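Side-chain contacts in xyloglucan-specific endo-beta-1,4-glucanase (Uncultured bacterium, PDB 4W88), which cleaves internal beta-1,4-glucosidic bonds in the backbone of xyloglucan, a plant cell wall polysaccharide: residues D7-I12 and P266-E271; N247-Q252 and V284-D289; F316-R321 and D329-A334. The protein carries 1 engineered substitution. One frame throughout, in Å; residues are numbered along the deposited sequence.

Interaction 1 of 3, residues D7-I12 and P266-E271; sequences DILSNI and PVVITE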
loop_
_atom_site.group_PDB
_atom_site.type_symbol
_atom_site.label_atom_id
_atom_site.label_comp_id
_atom_site.label_asym_id
_atom_site.label_seq_id
_atom_site.Cartn_x
_atom_site.Cartn_y
_atom_site.Cartn_z
ATOM N N ASP A 7 6.969 -4.673 17.045
ATOM C CA ASP A 7 7.882 -3.636 17.518
ATOM C C ASP A 7 8.308 -2.690 16.462
ATOM O O ASP A 7 8.287 -1.497 16.696
ATOM C CB ASP A 7 9.140 -4.247 18.123
ATOM C CG ASP A 7 8.847 -4.919 19.397
ATOM O OD1 ASP A 7 7.745 -4.788 20.031
ATOM O OD2 ASP A 7 9.818 -5.547 19.881
ATOM N N ILE A 8 8.645 -3.216 15.282
ATOM C CA ILE A 8 9.002 -2.342 14.165
ATOM C C ILE A 8 7.857 -1.400 13.821
ATOM O O ILE A 8 8.061 -0.188 13.774
ATOM C CB ILE A 8 9.446 -3.153 12.935
ATOM C CG1 ILE A 8 10.804 -3.790 13.231
ATOM C CG2 ILE A 8 9.552 -2.295 11.719
ATOM C CD1 ILE A 8 11.199 -4.901 12.282
ATOM N N LEU A 9 6.653 -1.944 13.616
ATOM C CA LEU A 9 5.521 -1.113 13.215
ATOM C C LEU A 9 5.175 -0.065 14.291
ATOM O O LEU A 9 4.657 0.993 13.933
ATOM C CB LEU A 9 4.309 -1.988 12.955
ATOM C CG LEU A 9 4.434 -2.936 11.753
ATOM C CD1 LEU A 9 3.290 -3.947 11.713
ATOM C CD2 LEU A 9 4.500 -2.148 10.430
ATOM N N SER A 10 5.398 -0.350 15.578
ATOM C CA SER A 10 5.053 0.597 16.628
ATOM C C SER A 10 5.801 1.913 16.537
ATOM O O SER A 10 5.407 2.882 17.156
ATOM C CB SER A 10 5.297 -0.008 18.020
ATOM O OG SER A 10 6.685 -0.130 18.340
ATOM N N ASN A 11 6.899 1.932 15.784
ATOM C CA ASN A 11 7.684 3.152 15.567
ATOM C C ASN A 11 7.030 4.138 14.601
ATOM O O ASN A 11 7.482 5.282 14.501
ATOM C CB ASN A 11 9.107 2.790 15.101
ATOM C CG ASN A 11 9.875 2.117 16.158
ATOM O OD1 ASN A 11 10.188 2.746 17.175
ATOM N ND2 ASN A 11 10.058 0.813 16.039
ATOM N N ILE A 12 6.019 3.690 13.878
ATOM C CA ILE A 12 5.355 4.512 12.878
ATOM C C ILE A 12 4.296 5.378 13.575
ATOM O O ILE A 12 3.476 4.874 14.332
ATOM C CB ILE A 12 4.672 3.630 11.806
ATOM C CG1 ILE A 12 5.714 2.856 11.064
ATOM C CG2 ILE A 12 3.828 4.496 10.883
ATOM C CD1 ILE A 12 5.194 1.837 10.065
ATOM N N PRO A 266 0.245 -9.409 12.699
ATOM C CA PRO A 266 0.367 -8.008 12.386
ATOM C C PRO A 266 -0.473 -7.607 11.162
ATOM O O PRO A 266 -0.460 -8.303 10.151
ATOM C CB PRO A 266 1.883 -7.840 12.099
ATOM C CG PRO A 266 2.521 -8.853 12.947
ATOM C CD PRO A 266 1.571 -10.028 12.829
ATOM N N VAL A 267 -1.178 -6.479 11.301
ATOM C CA VAL A 267 -1.955 -5.888 10.244
ATOM C C VAL A 267 -1.529 -4.454 10.003
ATOM O O VAL A 267 -1.280 -3.691 10.957
ATOM C CB VAL A 267 -3.468 -5.899 10.578
ATOM C CG1 VAL A 267 -4.279 -5.230 9.488
ATOM C CG2 VAL A 267 -3.873 -7.320 10.676
ATOM N N VAL A 268 -1.427 -4.116 8.722
ATOM C CA VAL A 268 -1.066 -2.773 8.265
ATOM C C VAL A 268 -2.099 -2.331 7.203
ATOM O O VAL A 268 -2.378 -3.049 6.237
ATOM C CB VAL A 268 0.374 -2.678 7.625
ATOM C CG1 VAL A 268 0.654 -1.177 7.396
ATOM C CG2 VAL A 268 1.412 -3.235 8.511
ATOM N N ILE A 269 -2.709 -1.164 7.397
ATOM C CA ILE A 269 -3.578 -0.555 6.377
ATOM C C ILE A 269 -2.710 0.260 5.394
ATOM O O ILE A 269 -2.367 1.403 5.690
ATOM C CB ILE A 269 -4.710 0.284 6.977
ATOM C CG1 ILE A 269 -5.494 -0.522 8.040
ATOM C CG2 ILE A 269 -5.547 0.809 5.877
ATOM C CD1 ILE A 269 -6.150 -1.794 7.552
ATOM N N THR A 270 -2.382 -0.316 4.227
ATOM C CA THR A 270 -1.425 0.301 3.378
ATOM C C THR A 270 -1.990 1.371 2.475
ATOM O O THR A 270 -1.215 2.109 1.836
ATOM C CB THR A 270 -0.547 -0.729 2.614
ATOM O OG1 THR A 270 -1.374 -1.575 1.788
ATOM C CG2 THR A 270 0.252 -1.569 3.611
ATOM N N GLU A 271 -3.327 1.474 2.419
ATOM C CA GLU A 271 -3.987 2.637 1.784
ATOM C C GLU A 271 -5.336 2.887 2.463
ATOM O O GLU A 271 -6.090 1.965 2.777
ATOM C CB GLU A 271 -4.274 2.433 0.293
ATOM C CG GLU A 271 -3.099 2.393 -0.661
ATOM C CD GLU A 271 -3.517 2.158 -2.075
ATOM O OE1 GLU A 271 -4.678 2.562 -2.438
ATOM O OE2 GLU A 271 -2.688 1.669 -2.881
#
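Leu9 meets Val268 with both of its methyls. CD1 and CD2 of Leu9 each lie 3.8 Å from Val268 CG2, so this one valine methyl sits against the forked end of the leucine. The two side chains cross obliquely. Leu9 CG is anti to the carbonyl carbon and beside the backbone N (chi1 -66°), which carries the fork away from the helix and toward the strand. On Val268 it is CG2, the branch beside the backbone N, that does the touching. Pro266 adds a second, looser neighbour. Its CB lies 4.2 Å from Leu9 CD1, and the two side chains cross at about a right angle. All three residues are buried.

The fold is a (beta/alpha)8 or TIM barrel. Helix 3-9 precedes the first barrel strand, and Leu9 packs on the beginning of strand 267-272, the seventh. At the other end of the segment, Glu271 OE2 hydrogen-bonds to a bound Tris molecule, and Glu271 touches a bound glucose unit.

A type I turn runs from Leu9 to Ile12. Ser10 OG bonds to Asp7 O at 2.7 Å. Ile8 O takes two donors from Asn11, the backbone N at 3.1 Å and ND2 at 3.2 Å. Both come from the same face of the carbonyl plane, and ND2 is tilted 35° from that plane.

Interaction 2 of 3, residues N247-Q252 and V284-D289; sequences NDITWQ and VRWIGD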
loop_
_atom_site.group_PDB
_atom_site.type_symbol
_atom_site.label_atom_id
_atom_site.label_comp_id
_atom_site.label_asym_id
_atom_site.label_seq_id
_atom_site.Cartn_x
_atom_site.Cartn_y
_atom_site.Cartn_z
ATOM N N ASN A 247 -20.498 2.817 12.359
ATOM C CA ASN A 247 -20.757 1.345 12.336
ATOM C C ASN A 247 -20.139 0.611 11.120
ATOM O O ASN A 247 -19.745 -0.558 11.245
ATOM C CB ASN A 247 -22.272 1.061 12.443
ATOM C CG ASN A 247 -23.097 2.016 11.552
ATOM O OD1 ASN A 247 -23.122 1.898 10.306
ATOM N ND2 ASN A 247 -23.706 3.023 12.185
ATOM N N ASP A 248 -20.085 1.269 9.963
ATOM C CA ASP A 248 -19.460 0.652 8.790
ATOM C C ASP A 248 -17.982 0.390 9.082
ATOM O O ASP A 248 -17.401 -0.653 8.650
ATOM C CB ASP A 248 -19.594 1.526 7.557
ATOM C CG ASP A 248 -21.015 1.529 6.981
ATOM O OD1 ASP A 248 -21.955 0.957 7.522
ATOM O OD2 ASP A 248 -21.201 2.134 5.948
ATOM N N ILE A 249 -17.347 1.367 9.746
ATOM C CA ILE A 249 -15.943 1.238 10.106
ATOM C C ILE A 249 -15.761 0.124 11.147
ATOM O O ILE A 249 -14.924 -0.780 10.990
ATOM C CB ILE A 249 -15.388 2.527 10.651
ATOM C CG1 ILE A 249 -15.424 3.637 9.606
ATOM C CG2 ILE A 249 -13.959 2.329 11.090
ATOM C CD1 ILE A 249 -15.155 5.065 10.162
ATOM N N THR A 250 -16.591 0.192 12.184
ATOM C CA THR A 250 -16.565 -0.772 13.302
ATOM C C THR A 250 -16.764 -2.218 12.912
ATOM O O THR A 250 -16.018 -3.100 13.371
ATOM C CB THR A 250 -17.572 -0.342 14.376
ATOM O OG1 THR A 250 -17.270 1.004 14.749
ATOM C CG2 THR A 250 -17.455 -1.210 15.599
ATOM N N TRP A 251 -17.780 -2.471 12.107
ATOM C CA TRP A 251 -18.170 -3.840 11.674
ATOM C C TRP A 251 -17.027 -4.453 10.915
ATOM O O TRP A 251 -16.651 -5.596 11.173
ATOM C CB TRP A 251 -19.373 -3.660 10.737
ATOM C CG TRP A 251 -20.308 -4.763 10.463
ATOM C CD1 TRP A 251 -20.029 -6.096 10.337
ATOM C CD2 TRP A 251 -21.735 -4.622 10.174
ATOM N NE1 TRP A 251 -21.182 -6.792 10.028
ATOM C CE2 TRP A 251 -22.239 -5.922 9.917
ATOM C CE3 TRP A 251 -22.623 -3.523 10.121
ATOM C CZ2 TRP A 251 -23.599 -6.164 9.610
ATOM C CZ3 TRP A 251 -23.977 -3.765 9.803
ATOM C CH2 TRP A 251 -24.446 -5.080 9.562
ATOM N N GLN A 252 -16.462 -3.687 9.974
ATOM C CA GLN A 252 -15.369 -4.196 9.157
ATOM C C GLN A 252 -14.135 -4.444 10.041
ATOM O O GLN A 252 -13.495 -5.499 9.955
ATOM C CB GLN A 252 -15.055 -3.194 8.078
ATOM C CG GLN A 252 -13.889 -3.565 7.206
ATOM C CD GLN A 252 -13.641 -2.535 6.124
ATOM O OE1 GLN A 252 -13.229 -1.400 6.384
ATOM N NE2 GLN A 252 -13.849 -2.941 4.900
ATOM N N VAL A 284 -12.059 15.811 8.790
ATOM C CA VAL A 284 -11.477 15.775 10.119
ATOM C C VAL A 284 -12.218 14.849 11.079
ATOM O O VAL A 284 -11.578 14.081 11.830
ATOM C CB VAL A 284 -11.324 17.209 10.671
ATOM C CG1 VAL A 284 -10.875 17.202 12.147
ATOM C CG2 VAL A 284 -10.332 18.001 9.763
ATOM N N ARG A 285 -13.554 14.940 11.132
ATOM C CA ARG A 285 -14.325 14.041 11.975
ATOM C C ARG A 285 -14.194 12.562 11.578
ATOM O O ARG A 285 -14.061 11.671 12.442
ATOM C CB ARG A 285 -15.805 14.455 11.970
ATOM C CG ARG A 285 -16.068 15.762 12.717
ATOM C CD ARG A 285 -17.560 15.959 13.008
ATOM N NE ARG A 285 -18.218 16.416 11.779
ATOM C CZ ARG A 285 -18.282 17.674 11.359
ATOM N NH1 ARG A 285 -17.758 18.650 12.044
ATOM N NH2 ARG A 285 -18.879 17.955 10.218
ATOM N N TRP A 286 -14.185 12.296 10.284
ATOM C CA TRP A 286 -14.038 10.928 9.808
ATOM C C TRP A 286 -12.683 10.355 10.243
ATOM O O TRP A 286 -12.609 9.212 10.695
ATOM C CB TRP A 286 -14.163 10.889 8.283
ATOM C CG TRP A 286 -13.848 9.547 7.707
ATOM C CD1 TRP A 286 -14.642 8.428 7.677
ATOM C CD2 TRP A 286 -12.609 9.179 7.118
ATOM N NE1 TRP A 286 -13.965 7.382 7.109
ATOM C CE2 TRP A 286 -12.708 7.829 6.743
ATOM C CE3 TRP A 286 -11.425 9.868 6.877
ATOM C CZ2 TRP A 286 -11.629 7.139 6.162
ATOM C CZ3 TRP A 286 -10.373 9.199 6.314
ATOM C CH2 TRP A 286 -10.478 7.858 5.945
ATOM N N ILE A 287 -11.618 11.157 10.142
ATOM C CA ILE A 287 -10.261 10.674 10.542
ATOM C C ILE A 287 -10.245 10.310 12.015
ATOM O O ILE A 287 -9.727 9.277 12.402
ATOM C CB ILE A 287 -9.149 11.724 10.234
ATOM C CG1 ILE A 287 -9.033 12.002 8.693
ATOM C CG2 ILE A 287 -7.868 11.447 10.953
ATOM C CD1 ILE A 287 -8.211 13.197 8.251
ATOM N N GLY A 288 -10.900 11.147 12.824
ATOM C CA GLY A 288 -11.064 10.809 14.245
ATOM C C GLY A 288 -11.677 9.441 14.462
ATOM O O GLY A 288 -11.188 8.648 15.242
ATOM N N ASP A 289 -12.758 9.168 13.755
ATOM C CA ASP A 289 -13.469 7.908 13.917
ATOM C C ASP A 289 -12.722 6.741 13.314
ATOM O O ASP A 289 -12.685 5.626 13.902
ATOM C CB ASP A 289 -14.879 8.006 13.264
ATOM C CG ASP A 289 -15.858 8.764 14.127
ATOM O OD1 ASP A 289 -15.609 8.914 15.354
ATOM O OD2 ASP A 289 -16.884 9.196 13.603
#
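Trp286 NE1 gives its N-H to the backbone O of Thr226, and Ile249 CD1 packs against the same atom, 4.0 Å away. The methyl also lies 4.2 Å from Trp286 CD1, so it sits by the pyrrole part of the indole. It approaches the ring at a slant.

Ile249 reaches across with its long branch. CG1 lies beside the backbone N, and the chain then runs on extended (chi2 168°), which puts CD1 at the far end. The same methyl lies 4.3 Å from Asp289 CB, so one methyl touches both the indole and the CB of Asp289. The Asp289 carboxylate has its own partner: OD2 accepts a hydrogen bond from Trp241 NE1. Trp286 has CG anti to its backbone N (chi1 173°). Its CB does not point straight at the other helix, but the indole end comes nearer to it.

The two helices, 246-261 and 280-295, belong to the outer layer of the TIM barrel. They follow one another round it, with strand 267-272 between them in the chain. Aromatic rings fill in round the contact. Trp286 stacks with Tyr290 and meets Trp241 edge-to-face. Ile249 also touches Trp241 and Tyr290. The Trp286 side chain is about 11 Å from a bound glucose unit.

No hydrogen bond joins the two segments directly. The indole N-H goes to Thr226 O, and Asp289 OD2 takes the N-H of Trp241. Across the segments the contact is van der Waals packing of one isoleucine methyl on NE1 and CD1 of the indole and on Asp289 CB, while these polar groups are bonded to residues outside it.

Interaction 3 of 3, residues F316-R321 and D329-A334; sequences FGLLNR and DDIVDA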
loop_
_atom_site.group_PDB
_atom_site.type_symbol
_atom_site.label_atom_id
_atom_site.label_comp_id
_atom_site.label_asym_id
_atom_site.label_seq_id
_atom_site.Cartn_x
_atom_site.Cartn_y
_atom_site.Cartn_z
ATOM N N PHE A 316 -7.457 13.036 -3.737
ATOM C CA PHE A 316 -6.767 12.527 -2.508
ATOM C C PHE A 316 -5.497 13.340 -2.131
ATOM O O PHE A 316 -4.798 13.036 -1.151
ATOM C CB PHE A 316 -6.366 11.121 -2.790
ATOM C CG PHE A 316 -7.497 10.097 -2.678
ATOM C CD1 PHE A 316 -8.105 9.853 -1.489
ATOM C CD2 PHE A 316 -7.884 9.385 -3.771
ATOM C CE1 PHE A 316 -9.072 8.910 -1.306
ATOM C CE2 PHE A 316 -8.858 8.408 -3.661
ATOM C CZ PHE A 316 -9.486 8.173 -2.432
ATOM N N GLY A 317 -5.160 14.356 -2.938
ATOM C CA GLY A 317 -3.995 15.119 -2.695
ATOM C C GLY A 317 -3.926 15.802 -1.308
ATOM O O GLY A 317 -4.912 16.409 -0.847
ATOM N N LEU A 318 -2.747 15.723 -0.692
ATOM C CA LEU A 318 -2.485 16.400 0.591
ATOM C C LEU A 318 -1.299 17.332 0.515
ATOM O O LEU A 318 -1.386 18.479 0.986
ATOM C CB LEU A 318 -2.362 15.448 1.769
ATOM C CG LEU A 318 -3.516 14.501 1.994
ATOM C CD1 LEU A 318 -3.202 13.430 3.056
ATOM C CD2 LEU A 318 -4.725 15.311 2.461
ATOM N N LEU A 319 -0.210 16.816 -0.046
ATOM C CA LEU A 319 0.998 17.597 -0.281
ATOM C C LEU A 319 1.003 18.205 -1.686
ATOM O O LEU A 319 0.994 17.493 -2.668
ATOM C CB LEU A 319 2.244 16.784 -0.029
ATOM C CG LEU A 319 3.566 17.509 -0.356
ATOM C CD1 LEU A 319 3.681 18.782 0.550
ATOM C CD2 LEU A 319 4.749 16.550 -0.227
ATOM N N ASN A 320 1.026 19.537 -1.762
ATOM C CA ASN A 320 1.253 20.224 -3.038
ATOM C C ASN A 320 2.752 20.127 -3.332
ATOM O O ASN A 320 3.570 20.888 -2.773
ATOM C CB ASN A 320 0.763 21.668 -3.032
ATOM C CG ASN A 320 0.949 22.332 -4.376
ATOM O OD1 ASN A 320 1.813 21.936 -5.181
ATOM N ND2 ASN A 320 0.181 23.360 -4.621
ATOM N N ARG A 321 3.119 19.133 -4.132
ATOM C CA ARG A 321 4.542 18.784 -4.224
ATOM C C ARG A 321 5.392 19.892 -4.877
ATOM O O ARG A 321 6.558 20.090 -4.489
ATOM C CB ARG A 321 4.680 17.496 -5.009
ATOM C CG ARG A 321 4.043 16.291 -4.372
ATOM C CD ARG A 321 4.271 15.040 -5.161
ATOM N NE ARG A 321 3.365 14.000 -4.699
ATOM C CZ ARG A 321 3.254 12.834 -5.317
ATOM N NH1 ARG A 321 4.084 12.566 -6.316
ATOM N NH2 ARG A 321 2.297 11.987 -5.014
ATOM N N ASP A 329 -4.311 22.131 5.593
ATOM C CA ASP A 329 -3.545 21.855 6.802
ATOM C C ASP A 329 -4.427 21.287 7.914
ATOM O O ASP A 329 -3.941 20.569 8.787
ATOM C CB ASP A 329 -2.859 23.120 7.330
ATOM C CG ASP A 329 -1.572 23.423 6.627
ATOM O OD1 ASP A 329 -0.747 22.529 6.422
ATOM O OD2 ASP A 329 -1.442 24.576 6.253
ATOM N N ASP A 330 -5.736 21.563 7.883
ATOM C CA ASP A 330 -6.632 20.978 8.911
ATOM C C ASP A 330 -6.781 19.448 8.777
ATOM O O ASP A 330 -6.759 18.699 9.766
ATOM C CB ASP A 330 -8.007 21.625 8.839
ATOM C CG ASP A 330 -8.042 23.043 9.385
ATOM O OD1 ASP A 330 -7.076 23.531 9.970
ATOM O OD2 ASP A 330 -9.090 23.650 9.289
ATOM N N ILE A 331 -6.978 18.977 7.538
ATOM C CA ILE A 331 -6.974 17.538 7.272
ATOM C C ILE A 331 -5.661 16.879 7.677
ATOM O O ILE A 331 -5.625 15.846 8.394
ATOM C CB ILE A 331 -7.306 17.237 5.790
ATOM C CG1 ILE A 331 -8.766 17.649 5.503
ATOM C CG2 ILE A 331 -7.096 15.767 5.442
ATOM C CD1 ILE A 331 -9.229 17.528 4.076
ATOM N N VAL A 332 -4.575 17.507 7.281
ATOM C CA VAL A 332 -3.250 16.954 7.570
ATOM C C VAL A 332 -2.967 16.869 9.061
ATOM O O VAL A 332 -2.469 15.828 9.540
ATOM C CB VAL A 332 -2.175 17.645 6.749
ATOM C CG1 VAL A 332 -0.769 17.191 7.145
ATOM C CG2 VAL A 332 -2.407 17.351 5.291
ATOM N N ASP A 333 -3.345 17.945 9.796
ATOM C CA ASP A 333 -3.146 17.984 11.233
ATOM C C ASP A 333 -3.899 16.770 11.876
ATOM O O ASP A 333 -3.402 16.107 12.796
ATOM C CB ASP A 333 -3.763 19.248 11.809
ATOM C CG ASP A 333 -2.918 20.514 11.650
ATOM O OD1 ASP A 333 -1.781 20.458 11.193
ATOM O OD2 ASP A 333 -3.449 21.629 11.925
ATOM N N ALA A 334 -5.138 16.510 11.412
ATOM C CA ALA A 334 -5.910 15.417 12.017
ATOM C C ALA A 334 -5.207 14.048 11.854
ATOM O O ALA A 334 -5.210 13.160 12.724
ATOM C CB ALA A 334 -7.281 15.376 11.385
#
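Leu318 meets Ile331 and Val332 through aliphatic groups alone, and the flat groups stand at the margins. Trp326 is touched by both Leu318 and Val332, so its side chain borders the contact from outside the two segments. The Phe316 ring meets Trp304 and Tyr232 edge-to-face and takes no part in the touch with the helix.

Helix 329-336 is the last outer helix of the TIM barrel. It follows a small antiparallel hairpin made by strands 319-320 and 325-326. Leu318 comes just before the hairpin, and Ile331 and Val332 lie in the first turn of the helix. The contact thus folds the hairpin's entry back onto the helix that its exit leads into.

Ile331 offers CG2, the branch anti to its backbone N, and its side chain stands at about a right angle to that of Leu318. Val332 also uses its CG2, which lies beside the backbone N. This methyl is 4.0 Å from Leu318 CB.

Two neighbouring helices also pack on this one. Ile331 packs on Ile283 and Ile287 of helix 280-295. Asp329 and Asp333, one helical turn apart, both form salt bridges with Arg53 of helix 44-53.

Leu318 CG is anti to the carbonyl carbon (chi1 -55°), which brings CD2 against both partners. Leu318 CD2 is 3.8 Å from Ile331 CG2 and 4.2 Å from Val332 CG2.

In the fold
The three contacts belong to one TIM barrel. Interaction 1 joins helix 3-9, near the start of the chain, to the seventh strand. Interaction 2 pairs the helices before and after that strand, so the segments of these two interactions alternate along the chain. Interaction 3 comes later and packs the segment before the small hairpin on the chain's last helix, 329-336. The centres are 19 to 21 Å apart. Interactions 2 and 3 touch: Val284 and Ile287 of helix 280-295 pack on Asp330, Ile331 and Ala334 of helix 329-336. Interaction 1 touches neither of the others. One contact thus lies at a barrel strand, and the other two lie in the outer layer.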